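PDB 3M7N: exosome complex component Rrp41, which probably degrades RNA from its 3' end as a catalytic subunit of the archaeal exosome and can probably also synthesise heteromeric RNA tails. Local coordinates for residues E[24-29]-E[230-235]; E[95-100]-E[134-139]; E[162-165]-E[170-173]; E[185-190]-E[213-218]. The protein carries 1 engineered substitution. One frame throughout, in Å; residues are numbered along the deposited sequence.

Contact 1. Residues E[24-29]-E[230-235]; sequences DELRPI and YEMQRE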
loop_
_atom_site.group_PDB
_atom_site.type_symbol
_atom_site.label_atom_id
_atom_site.label_comp_id
_atom_site.label_asym_id
_atom_site.label_seq_id
_atom_site.Cartn_x
_atom_site.Cartn_y
_atom_site.Cartn_z
ATOM N N ASP E 24 38.911 20.657 -19.594
ATOM C CA ASP E 24 39.083 19.230 -19.326
ATOM C C ASP E 24 39.472 18.875 -17.877
ATOM O O ASP E 24 40.002 17.799 -17.620
ATOM C CB ASP E 24 40.095 18.630 -20.299
ATOM C CG ASP E 24 41.506 19.207 -20.124
ATOM O OD1 ASP E 24 41.690 20.152 -19.317
ATOM O OD2 ASP E 24 42.435 18.695 -20.801
ATOM N N GLU E 25 39.200 19.770 -16.939
ATOM C CA GLU E 25 39.522 19.519 -15.536
ATOM C C GLU E 25 38.315 19.144 -14.654
ATOM O O GLU E 25 37.275 19.803 -14.702
ATOM C CB GLU E 25 40.217 20.742 -14.934
ATOM C CG GLU E 25 41.507 21.121 -15.651
ATOM C CD GLU E 25 42.141 22.364 -15.062
ATOM O OE1 GLU E 25 43.321 22.645 -15.398
ATOM O OE2 GLU E 25 41.463 23.050 -14.256
ATOM N N LEU E 26 38.481 18.101 -13.843
ATOM C CA LEU E 26 37.485 17.699 -12.843
ATOM C C LEU E 26 37.455 18.658 -11.670
ATOM O O LEU E 26 38.450 19.330 -11.381
ATOM C CB LEU E 26 37.798 16.303 -12.282
ATOM C CG LEU E 26 37.741 15.115 -13.239
ATOM C CD1 LEU E 26 38.411 13.904 -12.612
ATOM C CD2 LEU E 26 36.300 14.816 -13.638
ATOM N N ARG E 27 36.318 18.682 -10.976
ATOM C CA ARG E 27 36.211 19.372 -9.692
ATOM C C ARG E 27 36.955 18.556 -8.643
ATOM O O ARG E 27 37.145 17.357 -8.825
ATOM C CB ARG E 27 34.740 19.543 -9.295
ATOM C CG ARG E 27 33.975 20.623 -10.085
ATOM C CD ARG E 27 32.470 20.596 -9.753
ATOM N NE ARG E 27 31.852 19.310 -10.075
ATOM C CZ ARG E 27 30.551 19.030 -9.953
ATOM N NH1 ARG E 27 30.110 17.828 -10.300
ATOM N NH2 ARG E 27 29.689 19.942 -9.503
ATOM N N PRO E 28 37.412 19.201 -7.559
ATOM C CA PRO E 28 38.047 18.466 -6.455
ATOM C C PRO E 28 37.166 17.313 -5.979
ATOM O O PRO E 28 35.943 17.447 -5.872
ATOM C CB PRO E 28 38.168 19.513 -5.340
ATOM C CG PRO E 28 38.194 20.835 -6.056
ATOM C CD PRO E 28 37.383 20.658 -7.326
ATOM N N ILE E 29 37.803 16.190 -5.684
ATOM C CA ILE E 29 37.115 14.972 -5.331
ATOM C C ILE E 29 37.766 14.358 -4.102
ATOM O O ILE E 29 38.988 14.388 -3.967
ATOM C CB ILE E 29 37.167 13.991 -6.511
ATOM C CG1 ILE E 29 36.166 14.422 -7.578
ATOM C CG2 ILE E 29 36.881 12.574 -6.083
ATOM C CD1 ILE E 29 36.238 13.595 -8.833
ATOM N N TYR E 230 38.326 7.046 -11.716
ATOM C CA TYR E 230 38.472 5.638 -11.399
ATOM C C TYR E 230 39.702 5.346 -10.533
ATOM O O TYR E 230 39.622 4.568 -9.573
ATOM C CB TYR E 230 38.532 4.812 -12.660
ATOM C CG TYR E 230 39.021 3.431 -12.377
ATOM C CD1 TYR E 230 38.176 2.481 -11.812
ATOM C CD2 TYR E 230 40.336 3.078 -12.638
ATOM C CE1 TYR E 230 38.620 1.214 -11.532
ATOM C CE2 TYR E 230 40.795 1.818 -12.364
ATOM C CZ TYR E 230 39.931 0.882 -11.813
ATOM O OH TYR E 230 40.382 -0.386 -11.534
ATOM N N GLU E 231 40.844 5.952 -10.874
ATOM C CA GLU E 231 42.037 5.777 -10.055
ATOM C C GLU E 231 41.802 6.272 -8.627
ATOM O O GLU E 231 42.330 5.695 -7.683
ATOM C CB GLU E 231 43.281 6.433 -10.688
ATOM C CG GLU E 231 43.923 5.578 -11.815
ATOM C CD GLU E 231 44.479 4.219 -11.340
ATOM O OE1 GLU E 231 45.099 4.143 -10.247
ATOM O OE2 GLU E 231 44.315 3.225 -12.082
ATOM N N MET E 232 40.996 7.318 -8.459
ATOM C CA MET E 232 40.651 7.751 -7.099
ATOM C C MET E 232 39.877 6.664 -6.331
ATOM O O MET E 232 40.117 6.437 -5.139
ATOM C CB MET E 232 39.888 9.076 -7.103
ATOM C CG MET E 232 40.609 10.178 -7.863
ATOM S SD MET E 232 39.722 11.757 -7.923
ATOM C CE MET E 232 40.417 12.465 -9.418
ATOM N N GLN E 233 38.982 5.982 -7.039
ATOM C CA GLN E 233 38.146 4.951 -6.458
ATOM C C GLN E 233 39.048 3.809 -6.039
ATOM O O GLN E 233 38.883 3.207 -4.969
ATOM C CB GLN E 233 37.101 4.444 -7.476
ATOM C CG GLN E 233 35.982 5.444 -7.842
ATOM C CD GLN E 233 35.073 4.931 -8.987
ATOM O OE1 GLN E 233 33.838 4.901 -8.860
ATOM N NE2 GLN E 233 35.688 4.504 -10.087
ATOM N N ARG E 234 40.001 3.503 -6.906
ATOM C CA ARG E 234 40.914 2.395 -6.664
ATOM C C ARG E 234 41.738 2.721 -5.426
ATOM O O ARG E 234 41.905 1.890 -4.552
ATOM C CB ARG E 234 41.818 2.182 -7.876
ATOM C CG ARG E 234 42.715 0.968 -7.775
ATOM C CD ARG E 234 43.764 0.941 -8.884
ATOM N NE ARG E 234 45.016 0.395 -8.361
ATOM C CZ ARG E 234 45.336 -0.897 -8.403
ATOM N NH1 ARG E 234 44.506 -1.787 -8.979
ATOM N NH2 ARG E 234 46.492 -1.299 -7.876
ATOM N N GLU E 235 42.220 3.958 -5.350
ATOM C CA GLU E 235 43.004 4.397 -4.211
ATOM C C GLU E 235 42.208 4.267 -2.913
ATOM O O GLU E 235 42.698 3.734 -1.905
ATOM C CB GLU E 235 43.431 5.844 -4.406
ATOM C CG GLU E 235 44.896 6.080 -4.157
ATOM C CD GLU E 235 45.770 5.611 -5.312
ATOM O OE1 GLU E 235 46.377 4.510 -5.207
ATOM O OE2 GLU E 235 45.856 6.355 -6.320
#
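M232 SD, the one heteroatom that these two segments bring into their interface, rests against three carbons of I29. CG2, the branch anti to the backbone N of I29, comes closest, at 3.5 Å from M232 SD. I29 CB follows at 3.7 Å from the sulphur, and I29 CD1 lies at 4.0 Å from it. The two side chains cross at about a right angle, which lays the sulphur against the branched flank of the isoleucine. M232 is the longer reacher: with chi2 at 179° its chain runs straight out beyond CG, crossing most of the gap between backbones whose nearest CA atoms, those of I29 and M232, are 8.2 Å apart. Its methyl goes on to L26, where M232 CE and L26 CD1 face each other tip to tip at 4.0 Å.

In fold terms, the loop leading into strand 29-33, an outermost strand of the domain 1 sheet, rests here on the long C-terminal helix 212-248 of this RNase PH family protein. The contact lies near the surface and buries a modest 122 Å², with the methionine providing more than half. L26 and I29 also pack on I229, one turn back along the same helix, and L26 touches V162 of strand 158-167 as well. The loop is held by charge too: D24 forms a salt bridge with K224 of the helix, while R27 turns into the protein, where its NH1 pairs with D174 and donates to the carbonyl of A134. Y230 and R234 of the helix pack against apolar side chains on a chain of another protein.

Contact 2. Residues E[95-100]-E[134-139]; sequences DRRSIE and AGSRTA. With nucleotides of chain L.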
loop_
_atom_site.group_PDB
_atom_site.type_symbol
_atom_site.label_atom_id
_atom_site.label_comp_id
_atom_site.label_asym_id
_atom_site.label_seq_id
_atom_site.Cartn_x
_atom_site.Cartn_y
_atom_site.Cartn_z
ATOM N N ASP E 95 10.509 12.358 -5.760
ATOM C CA ASP E 95 9.829 13.005 -6.856
ATOM C C ASP E 95 10.147 12.240 -8.146
ATOM O O ASP E 95 10.872 11.242 -8.142
ATOM C CB ASP E 95 10.213 14.489 -6.942
ATOM C CG ASP E 95 11.709 14.714 -7.136
ATOM O OD1 ASP E 95 12.127 15.882 -7.064
ATOM O OD2 ASP E 95 12.465 13.753 -7.373
ATOM N N ARG E 96 9.593 12.696 -9.249
ATOM C CA ARG E 96 9.773 11.989 -10.503
ATOM C C ARG E 96 11.245 11.924 -10.911
ATOM O O ARG E 96 11.728 10.884 -11.363
ATOM C CB ARG E 96 8.893 12.631 -11.576
ATOM C CG ARG E 96 7.432 12.551 -11.185
ATOM C CD ARG E 96 6.590 13.551 -11.911
ATOM N NE ARG E 96 6.206 13.056 -13.222
ATOM C CZ ARG E 96 6.458 13.707 -14.353
ATOM N NH1 ARG E 96 7.088 14.874 -14.314
ATOM N NH2 ARG E 96 6.077 13.193 -15.518
ATOM N N ARG E 97 11.957 13.026 -10.701
ATOM C CA ARG E 97 13.380 13.097 -11.013
ATOM C C ARG E 97 14.185 12.062 -10.202
ATOM O O ARG E 97 15.007 11.337 -10.763
ATOM C CB ARG E 97 13.909 14.529 -10.810
ATOM C CG ARG E 97 15.415 14.649 -10.912
ATOM C CD ARG E 97 15.899 16.068 -10.639
ATOM N NE ARG E 97 17.356 16.127 -10.600
ATOM C CZ ARG E 97 18.093 15.909 -9.509
ATOM N NH1 ARG E 97 19.416 15.982 -9.574
ATOM N NH2 ARG E 97 17.513 15.616 -8.354
ATOM N N SER E 98 13.929 11.976 -8.898
ATOM C CA SER E 98 14.615 11.004 -8.052
ATOM C C SER E 98 14.235 9.594 -8.446
ATOM O O SER E 98 15.050 8.665 -8.354
ATOM C CB SER E 98 14.274 11.214 -6.580
ATOM O OG SER E 98 14.780 12.445 -6.095
ATOM N N ILE E 99 12.988 9.422 -8.867
ATOM C CA ILE E 99 12.536 8.102 -9.274
ATOM C C ILE E 99 13.281 7.668 -10.542
ATOM O O ILE E 99 13.743 6.536 -10.669
ATOM C CB ILE E 99 11.003 8.070 -9.456
ATOM C CG1 ILE E 99 10.326 8.195 -8.085
ATOM C CG2 ILE E 99 10.575 6.784 -10.150
ATOM C CD1 ILE E 99 8.846 8.365 -8.138
ATOM N N GLU E 100 13.417 8.601 -11.465
ATOM C CA GLU E 100 14.105 8.343 -12.718
ATOM C C GLU E 100 15.580 8.061 -12.475
ATOM O O GLU E 100 16.139 7.112 -13.018
ATOM C CB GLU E 100 13.939 9.554 -13.630
ATOM C CG GLU E 100 13.723 9.198 -15.067
ATOM C CD GLU E 100 14.930 9.512 -15.909
ATOM O OE1 GLU E 100 14.880 10.505 -16.680
ATOM O OE2 GLU E 100 15.929 8.768 -15.783
ATOM N N ALA E 134 25.706 20.401 -9.331
ATOM C CA ALA E 134 25.566 19.748 -10.623
ATOM C C ALA E 134 26.251 18.391 -10.560
ATOM O O ALA E 134 27.273 18.245 -9.908
ATOM C CB ALA E 134 26.164 20.614 -11.733
ATOM N N GLY E 135 25.677 17.398 -11.224
ATOM C CA GLY E 135 26.291 16.094 -11.305
ATOM C C GLY E 135 26.070 15.165 -10.121
ATOM O O GLY E 135 26.711 14.105 -10.061
ATOM N N SER E 136 25.178 15.522 -9.192
ATOM C CA SER E 136 24.962 14.676 -8.003
ATOM C C SER E 136 24.663 13.216 -8.340
ATOM O O SER E 136 25.054 12.310 -7.601
ATOM C CB SER E 136 23.880 15.232 -7.064
ATOM O OG SER E 136 22.599 15.261 -7.664
ATOM N N ARG E 137 24.007 12.973 -9.466
ATOM C CA ARG E 137 23.756 11.584 -9.851
ATOM C C ARG E 137 25.059 10.839 -10.192
ATOM O O ARG E 137 25.191 9.648 -9.912
ATOM C CB ARG E 137 22.716 11.480 -10.972
ATOM C CG ARG E 137 23.286 11.356 -12.368
ATOM C CD ARG E 137 22.181 11.478 -13.400
ATOM N NE ARG E 137 21.376 12.672 -13.149
ATOM C CZ ARG E 137 20.245 12.954 -13.788
ATOM N NH1 ARG E 137 19.790 12.134 -14.726
ATOM N NH2 ARG E 137 19.573 14.055 -13.499
ATOM N N THR E 138 26.028 11.547 -10.776
ATOM C CA THR E 138 27.329 10.940 -11.094
ATOM C C THR E 138 28.131 10.698 -9.801
ATOM O O THR E 138 28.686 9.619 -9.598
ATOM C CB THR E 138 28.141 11.766 -12.147
ATOM O OG1 THR E 138 28.630 12.987 -11.573
ATOM C CG2 THR E 138 27.279 12.099 -13.353
ATOM N N ALA E 139 28.139 11.690 -8.916
ATOM C CA ALA E 139 28.690 11.514 -7.577
ATOM C C ALA E 139 28.143 10.264 -6.874
ATOM O O ALA E 139 28.922 9.424 -6.379
ATOM C CB ALA E 139 28.461 12.742 -6.744
ATOM P P C L 6 19.906 17.733 -12.962
ATOM O OP1 C L 6 21.133 17.162 -13.569
ATOM O OP2 C L 6 18.630 16.986 -13.081
ATOM O "O5'" C L 6 20.193 18.071 -11.416
ATOM C "C5'" C L 6 21.384 18.797 -11.099
ATOM C "C4'" C L 6 21.234 19.698 -9.886
ATOM O "O4'" C L 6 20.021 20.489 -9.949
ATOM C "C3'" C L 6 21.082 19.007 -8.542
ATOM O "O3'" C L 6 22.302 18.378 -8.157
ATOM C "C2'" C L 6 20.742 20.232 -7.701
ATOM O "O2'" C L 6 21.860 21.070 -7.442
ATOM C "C1'" C L 6 19.749 20.937 -8.629
ATOM N N1 C L 6 18.344 20.632 -8.247
ATOM C C2 C L 6 17.773 21.358 -7.201
ATOM O O2 C L 6 18.447 22.234 -6.643
ATOM N N3 C L 6 16.498 21.088 -6.832
ATOM C C4 C L 6 15.806 20.137 -7.467
ATOM N N4 C L 6 14.546 19.910 -7.062
ATOM C C5 C L 6 16.379 19.385 -8.540
ATOM C C6 C L 6 17.639 19.659 -8.892
ATOM P P C L 4 9.379 17.356 -13.840
ATOM O OP1 C L 4 9.397 15.992 -14.430
ATOM O OP2 C L 4 9.455 17.537 -12.373
ATOM O "O5'" C L 4 10.549 18.239 -14.497
ATOM C "C5'" C L 4 10.712 18.299 -15.916
ATOM C "C4'" C L 4 11.753 19.334 -16.305
ATOM O "O4'" C L 4 11.245 20.669 -16.077
ATOM C "C3'" C L 4 13.045 19.300 -15.499
ATOM O "O3'" C L 4 13.924 18.299 -15.982
ATOM C "C2'" C L 4 13.595 20.688 -15.788
ATOM O "O2'" C L 4 14.177 20.799 -17.070
ATOM C "C1'" C L 4 12.322 21.516 -15.700
ATOM N N1 C L 4 12.158 21.987 -14.298
ATOM C C2 C L 4 12.810 23.159 -13.915
ATOM O O2 C L 4 13.473 23.762 -14.769
ATOM N N3 C L 4 12.684 23.600 -12.634
ATOM C C4 C L 4 11.955 22.898 -11.761
ATOM N N4 C L 4 11.858 23.363 -10.511
ATOM C C5 C L 4 11.289 21.688 -12.128
ATOM C C6 C L 4 11.420 21.271 -13.393
#
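R97 leaves its helix with CG anti to the backbone N (chi1 171°) and stays extended as far as NE, while R137 bends at chi3 (51°); the two guanidinium groups thereby converge on the phosphate of nucleotide C6 of RNA chain L. R97 NE donates to OP2 of that nucleotide at 2.9 Å, almost straight at 172°. R97 NH1 reaches the nucleotide's O5' at 2.9 Å in a more bent bond. From the other segment R137 NH2 comes within 3.1 Å of the same OP2, which lies at the edge of both guanidinium planes. R97 NE and R137 NH2 are 4.2 Å apart, a closeness the shared phosphate probably makes tolerable. The tilted cytosine sets its ring atom C6 over the centre of the R97 guanidinium, 3.8 Å above the plane, without stacking flat. S136 OG sits at the edge of that plane, 3.8 Å from R97 NH1; it bonds to Y79 and is also close to the nucleotide's O3', while R137 NH1 donates to Q205. Putting a leucine in place of R97 would probably leave OP2 and O5' without these two donors and the base's C6 without the guanidinium face beneath it.

The contact is thus an RNA-binding site, built from the first turns of two helices. D95 caps the first, its OD2 accepting from S98 N at 2.8 Å and from S98 OG on the opposite face of the carboxylate plane. R97 packs on M81 of strand 74-81, E100 pairs with R107 of a neighbouring exosome exonuclease 2 subunit, and helix 136-150 lies against strands 41-47 and 50-60 through A139.

Contact 3. Residues E[162-165]-E[170-173]; sequences VAVG and QLVL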
loop_
_atom_site.group_PDB
_atom_site.type_symbol
_atom_site.label_atom_id
_atom_site.label_comp_id
_atom_site.label_asym_id
_atom_site.label_seq_id
_atom_site.Cartn_x
_atom_site.Cartn_y
_atom_site.Cartn_z
ATOM N N VAL E 162 30.901 10.395 -14.910
ATOM C CA VAL E 162 31.007 11.846 -14.984
ATOM C C VAL E 162 30.059 12.372 -16.051
ATOM O O VAL E 162 29.708 11.655 -16.982
ATOM C CB VAL E 162 32.397 12.328 -15.501
ATOM C CG1 VAL E 162 32.921 13.485 -14.661
ATOM C CG2 VAL E 162 33.372 11.199 -15.602
ATOM N N ALA E 163 29.718 13.648 -15.955
ATOM C CA ALA E 163 28.962 14.316 -16.999
ATOM C C ALA E 163 29.878 15.240 -17.807
ATOM O O ALA E 163 30.878 15.739 -17.307
ATOM C CB ALA E 163 27.810 15.130 -16.399
ATOM N N VAL E 164 29.531 15.452 -19.069
ATOM C CA VAL E 164 30.170 16.486 -19.849
ATOM C C VAL E 164 29.097 17.517 -20.089
ATOM O O VAL E 164 27.959 17.161 -20.415
ATOM C CB VAL E 164 30.689 15.955 -21.199
ATOM C CG1 VAL E 164 30.937 17.111 -22.166
ATOM C CG2 VAL E 164 31.952 15.122 -20.997
ATOM N N GLY E 165 29.444 18.784 -19.903
ATOM C CA GLY E 165 28.533 19.875 -20.185
ATOM C C GLY E 165 28.923 20.576 -21.469
ATOM O O GLY E 165 29.867 20.193 -22.151
ATOM N N GLN E 170 31.417 25.465 -25.898
ATOM C CA GLN E 170 32.562 24.609 -25.611
ATOM C C GLN E 170 32.194 23.442 -24.695
ATOM O O GLN E 170 31.501 23.627 -23.698
ATOM C CB GLN E 170 33.682 25.443 -24.985
ATOM C CG GLN E 170 34.634 24.640 -24.096
ATOM C CD GLN E 170 35.898 24.185 -24.820
ATOM O OE1 GLN E 170 36.013 23.023 -25.248
ATOM N NE2 GLN E 170 36.859 25.101 -24.955
ATOM N N LEU E 171 32.651 22.245 -25.049
ATOM C CA LEU E 171 32.497 21.075 -24.191
ATOM C C LEU E 171 33.317 21.256 -22.917
ATOM O O LEU E 171 34.479 21.674 -22.960
ATOM C CB LEU E 171 32.940 19.799 -24.910
ATOM C CG LEU E 171 31.886 18.908 -25.575
ATOM C CD1 LEU E 171 30.629 19.665 -25.970
ATOM C CD2 LEU E 171 32.480 18.199 -26.773
ATOM N N VAL E 172 32.719 20.958 -21.771
ATOM C CA VAL E 172 33.486 21.012 -20.540
ATOM C C VAL E 172 33.273 19.739 -19.757
ATOM O O VAL E 172 32.211 19.127 -19.838
ATOM C CB VAL E 172 33.137 22.242 -19.710
ATOM C CG1 VAL E 172 33.472 23.517 -20.495
ATOM C CG2 VAL E 172 31.665 22.224 -19.331
ATOM N N LEU E 173 34.290 19.335 -19.007
ATOM C CA LEU E 173 34.218 18.127 -18.202
ATOM C C LEU E 173 33.645 18.440 -16.829
ATOM O O LEU E 173 34.079 19.396 -16.200
ATOM C CB LEU E 173 35.616 17.547 -18.045
ATOM C CG LEU E 173 35.759 16.279 -17.212
ATOM C CD1 LEU E 173 34.946 15.133 -17.795
ATOM C CD2 LEU E 173 37.241 15.929 -17.127
#
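V172 fills the hollow left opposite G165: its CG2 lies 3.8 Å from G165 C, and a CB on the glycine would be pressed tightly against that methyl. The two residues form an antiparallel hydrogen-bonded pair, with G165 N donating to V172 O at 2.8 Å and V172 N returning a bond to G165 O at 3.0 Å. On the other face of the hairpin the bumps interlock. V164, in the non-hydrogen-bonded pair with L173, pushes CG1, the branch anti to its backbone N (chi1 162°), into the notch beside the neighbouring strand, 3.3 Å from V172 O and 4.0 Å from L171 CG. Farther along, L173 CD1 leans back to V162 CG1 at 4.1 Å, so the leucine spans the space between V162 and V164.

The hairpin adds the short strand 170-173 to the outer side of strand 158-167, as an outermost strand of the four-stranded antiparallel sheet in domain 2. V162 and V164 face helix 212-248, meeting I229, A218 and A222; V172 packs on I12 of strand 12-13, and strand 185-194 hydrogen-bonds along the far side of strand 158-167.

Contact 4. Residues E[185-190]-E[213-218]; sequences ADMPFA and DEVKQA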
loop_
_atom_site.group_PDB
_atom_site.type_symbol
_atom_site.label_atom_id
_atom_site.label_comp_id
_atom_site.label_asym_id
_atom_site.label_seq_id
_atom_site.Cartn_x
_atom_site.Cartn_y
_atom_site.Cartn_z
ATOM N N ALA E 185 24.041 22.215 -22.756
ATOM C CA ALA E 185 23.828 20.783 -22.724
ATOM C C ALA E 185 24.417 20.135 -21.473
ATOM O O ALA E 185 25.343 20.654 -20.874
ATOM C CB ALA E 185 24.390 20.146 -23.982
ATOM N N ASP E 186 23.863 18.998 -21.079
ATOM C CA ASP E 186 24.346 18.278 -19.916
ATOM C C ASP E 186 24.195 16.785 -20.182
ATOM O O ASP E 186 23.113 16.304 -20.547
ATOM C CB ASP E 186 23.567 18.709 -18.667
ATOM C CG ASP E 186 24.072 18.038 -17.393
ATOM O OD1 ASP E 186 23.252 17.805 -16.485
ATOM O OD2 ASP E 186 25.277 17.725 -17.301
ATOM N N MET E 187 25.280 16.042 -20.005
ATOM C CA MET E 187 25.301 14.661 -20.451
ATOM C C MET E 187 26.084 13.727 -19.524
ATOM O O MET E 187 27.274 13.469 -19.726
ATOM C CB MET E 187 25.839 14.605 -21.873
ATOM C CG MET E 187 25.788 13.231 -22.510
ATOM S SD MET E 187 26.343 13.304 -24.224
ATOM C CE MET E 187 26.285 11.565 -24.647
ATOM N N PRO E 188 25.398 13.207 -18.493
ATOM C CA PRO E 188 26.000 12.245 -17.565
ATOM C C PRO E 188 26.311 10.917 -18.243
ATOM O O PRO E 188 25.513 10.456 -19.047
ATOM C CB PRO E 188 24.910 12.057 -16.492
ATOM C CG PRO E 188 23.646 12.585 -17.101
ATOM C CD PRO E 188 24.083 13.677 -18.029
ATOM N N PHE E 189 27.466 10.330 -17.925
ATOM C CA PHE E 189 27.830 8.979 -18.371
ATOM C C PHE E 189 28.205 8.154 -17.156
ATOM O O PHE E 189 28.539 8.697 -16.104
ATOM C CB PHE E 189 29.098 8.976 -19.253
ATOM C CG PHE E 189 29.000 9.800 -20.492
ATOM C CD1 PHE E 189 29.152 11.180 -20.441
ATOM C CD2 PHE E 189 28.805 9.193 -21.725
ATOM C CE1 PHE E 189 29.087 11.930 -21.593
ATOM C CE2 PHE E 189 28.738 9.948 -22.884
ATOM C CZ PHE E 189 28.884 11.316 -22.814
ATOM N N ALA E 190 28.204 6.838 -17.322
ATOM C CA ALA E 190 28.937 5.971 -16.413
ATOM C C ALA E 190 29.432 4.818 -17.253
ATOM O O ALA E 190 28.748 4.388 -18.183
ATOM C CB ALA E 190 28.066 5.480 -15.288
ATOM N N ASP E 213 28.714 15.653 -34.003
ATOM C CA ASP E 213 30.147 15.699 -33.705
ATOM C C ASP E 213 30.402 16.010 -32.235
ATOM O O ASP E 213 31.246 15.374 -31.607
ATOM C CB ASP E 213 30.896 16.739 -34.565
ATOM C CG ASP E 213 31.094 16.296 -36.014
ATOM O OD1 ASP E 213 30.912 15.102 -36.313
ATOM O OD2 ASP E 213 31.430 17.157 -36.855
ATOM N N GLU E 214 29.691 16.996 -31.694
ATOM C CA GLU E 214 29.856 17.342 -30.281
ATOM C C GLU E 214 29.555 16.157 -29.366
ATOM O O GLU E 214 30.210 15.989 -28.342
ATOM C CB GLU E 214 28.996 18.542 -29.891
ATOM C CG GLU E 214 29.546 19.860 -30.361
ATOM C CD GLU E 214 28.556 20.999 -30.211
ATOM O OE1 GLU E 214 27.372 20.735 -29.894
ATOM O OE2 GLU E 214 28.959 22.161 -30.426
ATOM N N VAL E 215 28.579 15.332 -29.746
ATOM C CA VAL E 215 28.207 14.183 -28.931
ATOM C C VAL E 215 29.380 13.218 -28.870
ATOM O O VAL E 215 29.738 12.706 -27.800
ATOM C CB VAL E 215 26.925 13.453 -29.458
ATOM C CG1 VAL E 215 26.658 12.197 -28.679
ATOM C CG2 VAL E 215 25.695 14.375 -29.401
ATOM N N LYS E 216 29.994 12.993 -30.026
ATOM C CA LYS E 216 31.146 12.096 -30.116
ATOM C C LYS E 216 32.388 12.590 -29.364
ATOM O O LYS E 216 33.078 11.805 -28.716
ATOM C CB LYS E 216 31.450 11.778 -31.576
ATOM C CG LYS E 216 30.308 11.026 -32.240
ATOM C CD LYS E 216 30.711 10.452 -33.577
ATOM C CE LYS E 216 31.466 9.153 -33.404
ATOM N NZ LYS E 216 32.090 8.797 -34.712
ATOM N N GLN E 217 32.656 13.889 -29.434
ATOM C CA GLN E 217 33.731 14.478 -28.648
ATOM C C GLN E 217 33.450 14.405 -27.138
ATOM O O GLN E 217 34.366 14.202 -26.329
ATOM C CB GLN E 217 33.965 15.927 -29.087
ATOM C CG GLN E 217 34.494 16.023 -30.507
ATOM C CD GLN E 217 34.083 17.297 -31.234
ATOM O OE1 GLN E 217 33.987 18.367 -30.639
ATOM N NE2 GLN E 217 33.850 17.179 -32.537
ATOM N N ALA E 218 32.185 14.573 -26.759
ATOM C CA ALA E 218 31.798 14.506 -25.347
ATOM C C ALA E 218 32.129 13.133 -24.768
ATOM O O ALA E 218 32.652 13.031 -23.652
ATOM C CB ALA E 218 30.318 14.823 -25.170
#
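The ring of F189 meets A218 at a slant, led by its outermost corner: F189 CZ is 4.2 Å from A218 C and 4.5 Å from A218 CB. The phenyl thus leans on the helix backbone as much as on the small methyl. This is helix-on-sheet packing in domain 2 of the RNase PH fold, with helix 212-248 laid over the four-stranded antiparallel sheet. The local axes of strand 185-190 and helix 213-218 come within 10.8 Å, at 40° to each other.

Alternation along the strand sends M187 and F189 to the helix, whereas P188 between them packs on R137 and T138 of helix 136-150, so the sheet is sandwiched here between two helices. A218 is small enough to let both large residues come in: M187 SD lies 4.4 Å from A218 CB, beside the phenylalanine's contact. M210 fills in against both V215 and A218, and V215 packs on F238 of an exosome exonuclease 2 subunit. D186, by contrast, lies against a phosphate of the bound RNA.

M187 is stretched out in full, CG anti to the backbone N (chi1 -174°) and the chain straight beyond it. Its terminal methyl therefore reaches V215, the two side chains crossing at about a right angle, with M187 CE resting 4.1 Å from V215 CG1.

How the contacts relate
Along the chain, the loop 24-29 opens contact 1, contacts 2, 3 and 4 follow in series, and 230-235 closes contact 1. Contacts 3 and 4 are neighbours, their centres about 7 Å apart: strands 158-167 and 185-194 run side by side in the domain 2 sheet, and V164 and L171 reach helix segment 213-218. Contacts 1 and 4 share helix 212-248, with centres about 18 Å apart. L26 also packs on L173, tying contact 1 to contact 3. The RNA-binding contact 2, in domain 1, has its centre about 17 Å from those of contacts 3 and 4, yet T138 touches both, so the domain 2 sheet backs the helix presenting S136 and R137.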